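Local coordinates for uncharacterized protein (Bacteroides caccae, PDB 4L7A), which is of unknown function but is probably a zinc-dependent metallopeptidase, at residues E145-H148 and I149-K153; G192-P195 and S196-I199. One frame throughout, in Å; residues are numbered along the deposited sequence.

Contact 1: E145-H148 and I149-K153; sequences EFAH and ILHQK
The carbonyl oxygen of Ala147 lies against one face of the His151 imidazole. It sits 3.1 Å above the ring plane, over the ring centre. The same oxygen accepts the backbone N-H of His151, with Ala147 O to His151 N at 3.0 Å. The ring folds back over it because CG lies anti to its own carbonyl carbon (chi1 -55°). This is the tight, buried part. His151 also packs against Tyr156 and Tyr239, and Leu150 and Phe146 face other helices and loops of the core.

The His148 side is looser. Its ring swings away from the backbone N (chi1 -175°), and Gln152 CG lies over one face. The amide and imidazole planes are 40° apart, and Gln152 NE2 is 3.6 Å from His148 NE2. Gln152 is exposed. A water bridges the rings of His148 and His151, lying in the plane of each: it is 2.9 Å from His148 ND1 and 2.7 Å from His151 ND1.

The backbone is regular alpha-helix, with i to i+4 bonds from Ile149 through Gln152. Glu145 to His148 form the last four residues of an HExxH motif, the signature of the zinc-binding helix in this peptidase clan.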
loop_
_atom_site.group_PDB
_atom_site.type_symbol
_atom_site.label_atom_id
_atom_site.label_comp_id
_atom_site.label_asym_id
_atom_site.label_seq_id
_atom_site.Cartn_x
_atom_site.Cartn_y
_atom_site.Cartn_z
ATOM N N GLU A 145 0.675 2.198 -5.486
ATOM C CA GLU A 145 0.791 1.355 -6.705
ATOM C C GLU A 145 -0.549 0.893 -7.213
ATOM O O GLU A 145 -0.746 0.845 -8.435
ATOM C CB GLU A 145 1.658 0.169 -6.423
ATOM C CG GLU A 145 3.129 0.560 -6.127
ATOM C CD GLU A 145 3.843 1.089 -7.367
ATOM O OE1 GLU A 145 3.622 0.521 -8.481
ATOM O OE2 GLU A 145 4.579 2.085 -7.250
ATOM N N PHE A 146 -1.477 0.579 -6.306
ATOM C CA PHE A 146 -2.814 0.211 -6.748
ATOM C C PHE A 146 -3.496 1.380 -7.446
ATOM O O PHE A 146 -4.084 1.200 -8.503
ATOM C CB PHE A 146 -3.661 -0.367 -5.642
ATOM C CG PHE A 146 -2.989 -1.467 -4.880
ATOM C CD1 PHE A 146 -2.001 -2.254 -5.448
ATOM C CD2 PHE A 146 -3.335 -1.712 -3.568
ATOM C CE1 PHE A 146 -1.377 -3.256 -4.700
ATOM C CE2 PHE A 146 -2.737 -2.724 -2.846
ATOM C CZ PHE A 146 -1.758 -3.482 -3.405
ATOM N N ALA A 147 -3.321 2.578 -6.914
ATOM C CA ALA A 147 -3.871 3.728 -7.526
ATOM C C ALA A 147 -3.314 3.942 -8.903
ATOM O O ALA A 147 -4.046 4.264 -9.838
ATOM C CB ALA A 147 -3.642 4.975 -6.646
ATOM N N HIS A 148 -2.018 3.770 -9.059
ATOM C CA HIS A 148 -1.420 3.869 -10.344
ATOM C C HIS A 148 -2.001 2.896 -11.426
ATOM O O HIS A 148 -2.214 3.276 -12.565
ATOM C CB HIS A 148 0.050 3.675 -10.166
ATOM C CG HIS A 148 0.781 3.871 -11.425
ATOM N ND1 HIS A 148 0.873 5.106 -12.029
ATOM C CD2 HIS A 148 1.402 2.987 -12.248
ATOM C CE1 HIS A 148 1.537 4.983 -13.168
ATOM N NE2 HIS A 148 1.871 3.710 -13.319
ATOM N N ILE A 149 -2.306 1.654 -11.044
ATOM C CA ILE A 149 -2.984 0.686 -11.933
ATOM C C ILE A 149 -4.371 1.194 -12.288
ATOM O O ILE A 149 -4.803 1.084 -13.440
ATOM C CB ILE A 149 -3.052 -0.715 -11.281
ATOM C CG1 ILE A 149 -1.642 -1.327 -11.189
ATOM C CG2 ILE A 149 -3.946 -1.661 -12.083
ATOM C CD1 ILE A 149 -1.590 -2.615 -10.272
ATOM N N LEU A 150 -5.076 1.761 -11.310
ATOM C CA LEU A 150 -6.374 2.338 -11.640
ATOM C C LEU A 150 -6.218 3.406 -12.735
ATOM O O LEU A 150 -7.000 3.449 -13.738
ATOM C CB LEU A 150 -7.064 2.947 -10.420
ATOM C CG LEU A 150 -7.444 2.001 -9.288
ATOM C CD1 LEU A 150 -7.919 2.762 -8.064
ATOM C CD2 LEU A 150 -8.527 0.980 -9.787
ATOM N N HIS A 151 -5.230 4.269 -12.552
ATOM C CA HIS A 151 -4.978 5.352 -13.522
ATOM C C HIS A 151 -4.632 4.881 -14.907
ATOM O O HIS A 151 -5.055 5.506 -15.842
ATOM C CB HIS A 151 -3.927 6.297 -13.038
ATOM C CG HIS A 151 -4.242 6.852 -11.691
ATOM N ND1 HIS A 151 -3.274 7.285 -10.827
ATOM C CD2 HIS A 151 -5.431 7.012 -11.050
ATOM C CE1 HIS A 151 -3.848 7.680 -9.693
ATOM N NE2 HIS A 151 -5.164 7.560 -9.821
ATOM N N GLN A 152 -3.904 3.777 -15.018
ATOM C CA GLN A 152 -3.576 3.157 -16.306
ATOM C C GLN A 152 -4.809 2.623 -17.004
ATOM O O GLN A 152 -4.969 2.814 -18.199
ATOM C CB GLN A 152 -2.555 2.016 -16.142
ATOM C CG GLN A 152 -1.181 2.519 -15.678
ATOM C CD GLN A 152 -0.071 1.418 -15.523
ATOM O OE1 GLN A 152 -0.251 0.390 -14.848
ATOM N NE2 GLN A 152 1.082 1.665 -16.142
ATOM N N LYS A 153 -5.701 1.996 -16.244
ATOM C CA LYS A 153 -6.911 1.441 -16.832
ATOM C C LYS A 153 -7.942 2.499 -17.170
ATOM O O LYS A 153 -8.602 2.419 -18.217
ATOM C CB LYS A 153 -7.526 0.437 -15.909
ATOM C CG LYS A 153 -6.743 -0.867 -15.771
ATOM C CD LYS A 153 -7.598 -1.794 -14.975
ATOM C CE LYS A 153 -7.175 -3.228 -15.098
ATOM N NZ LYS A 153 -5.808 -3.369 -14.670
HETATM O O HOH W 1 -0.672 7.492 -11.430
#

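Contact 2: G192-P195 and S196-I199; sequences GSKP and SEDI
Lys194 and Glu197 lie side by side and point the same way. Their charged ends form a salt bridge, with Lys194 NZ 3.0 Å from Glu197 OE1, although as a hydrogen bond it is weak. The lysine chain bends twice near its end (chi3 59°, chi4 63°). That curls NZ back over the start of the helix, where it also donates to Ser196 OG at 3.3 Å. Glu197 bends at chi2 (65°), which brings its carboxylate back to the lysine. Without the hydroxyl of Ser196, as with an alanine here, the Lys194 ammonium group loses this acceptor and would probably be freer to turn away from the carboxylate.

One water adds a further polar link. It donates to Ser193 OG at 2.8 Å and to Glu197 OE1 at 2.6 Å. The Ser193 hydroxyl is also bonded to the backbone oxygen of Tyr190. Asp198 forms a salt bridge to Lys232 and hydrogen bonds to Tyr160 and Tyr168.

The backbone bonds start the helix. Lys194 occupies the N-cap position. Asp198 N donates to Lys194 O at 2.9 Å, and Ile199 N donates to Pro195 O at 3.1 Å.

Two van der Waals contacts set carbon against oxygen. Ile199 CG2 rests 3.5 Å from Pro195 O, and Ser193 OG meets Glu197 CB.

Glu197 OE1 is thus gripped by an ammonium group and a water, while the side chain also touches His144 of the HExxH motif. A carboxylate held in this way beside that motif would suit the third, glutamate ligand of a putative gluzincin-type zinc site.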
loop_
_atom_site.group_PDB
_atom_site.type_symbol
_atom_site.label_atom_id
_atom_site.label_comp_id
_atom_site.label_asym_id
_atom_site.label_seq_id
_atom_site.Cartn_x
_atom_site.Cartn_y
_atom_site.Cartn_z
ATOM N N GLY A 192 5.764 15.822 -5.436
ATOM C CA GLY A 192 6.320 16.922 -6.212
ATOM C C GLY A 192 7.217 16.504 -7.415
ATOM O O GLY A 192 7.901 17.351 -7.986
ATOM N N SER A 193 7.255 15.224 -7.796
ATOM C CA SER A 193 8.123 14.828 -8.910
ATOM C C SER A 193 7.419 15.013 -10.285
ATOM O O SER A 193 7.914 15.707 -11.181
ATOM C CB SER A 193 8.569 13.361 -8.730
ATOM O OG SER A 193 7.466 12.487 -8.512
ATOM N N LYS A 194 6.254 14.383 -10.424
ATOM C CA LYS A 194 5.555 14.308 -11.678
ATOM C C LYS A 194 4.048 14.186 -11.360
ATOM O O LYS A 194 3.672 13.524 -10.374
ATOM C CB LYS A 194 6.125 13.032 -12.338
ATOM C CG LYS A 194 6.216 12.951 -13.787
ATOM C CD LYS A 194 7.373 12.027 -14.278
ATOM C CE LYS A 194 7.381 10.544 -13.835
ATOM N NZ LYS A 194 6.230 9.608 -14.265
ATOM N N PRO A 195 3.166 14.779 -12.192
ATOM C CA PRO A 195 1.736 14.655 -11.903
ATOM C C PRO A 195 1.255 13.235 -11.664
ATOM O O PRO A 195 0.404 13.030 -10.806
ATOM C CB PRO A 195 1.051 15.234 -13.173
ATOM C CG PRO A 195 2.054 16.074 -13.793
ATOM C CD PRO A 195 3.402 15.559 -13.424
ATOM N N SER A 196 1.737 12.253 -12.421
ATOM C CA SER A 196 1.230 10.860 -12.215
ATOM C C SER A 196 1.602 10.319 -10.801
ATOM O O SER A 196 0.840 9.584 -10.182
ATOM C CB SER A 196 1.772 9.920 -13.292
ATOM O OG SER A 196 3.186 9.908 -13.145
ATOM N N GLU A 197 2.752 10.708 -10.275
ATOM C CA GLU A 197 3.101 10.350 -8.897
ATOM C C GLU A 197 2.338 11.175 -7.849
ATOM O O GLU A 197 1.979 10.660 -6.770
ATOM C CB GLU A 197 4.615 10.337 -8.659
ATOM C CG GLU A 197 5.228 8.989 -9.071
ATOM C CD GLU A 197 5.103 8.763 -10.532
ATOM O OE1 GLU A 197 5.775 9.532 -11.266
ATOM O OE2 GLU A 197 4.288 7.889 -10.947
ATOM N N ASP A 198 2.064 12.433 -8.184
ATOM C CA ASP A 198 1.313 13.361 -7.335
ATOM C C ASP A 198 -0.080 12.775 -7.033
ATOM O O ASP A 198 -0.448 12.584 -5.879
ATOM C CB ASP A 198 1.235 14.733 -8.030
ATOM C CG ASP A 198 0.571 15.814 -7.206
ATOM O OD1 ASP A 198 -0.115 15.544 -6.203
ATOM O OD2 ASP A 198 0.769 16.990 -7.569
ATOM N N ILE A 199 -0.814 12.414 -8.043
ATOM C CA ILE A 199 -2.112 11.897 -7.787
ATOM C C ILE A 199 -2.078 10.507 -7.061
ATOM O O ILE A 199 -2.927 10.264 -6.185
ATOM C CB ILE A 199 -2.966 11.911 -9.036
ATOM C CG1 ILE A 199 -4.383 11.517 -8.657
ATOM C CG2 ILE A 199 -2.371 11.044 -10.182
ATOM C CD1 ILE A 199 -5.374 11.637 -9.797
HETATM O O HOH W 2 8.045 10.374 -10.312
#

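Overall arrangement
Contact 1 lies on helix 131-153, and contact 2 at the loop leading into helix 195-208 and its first turn. Their centres are about 13 Å apart. They touch directly where His151 CE1 of contact 1 meets Ile199 CG2 of contact 2 at 3.7 Å. Ala147 packs on Thr203 one turn further along the second helix. The polar groups also converge: Glu197 OE2 is 5.4 Å from His148 NE2. Contact 1 supplies the end of the HExxH motif, and contact 2 supplies a downstream glutamate at a helix start. Together they probably frame the zinc site, as in related metallopeptidases.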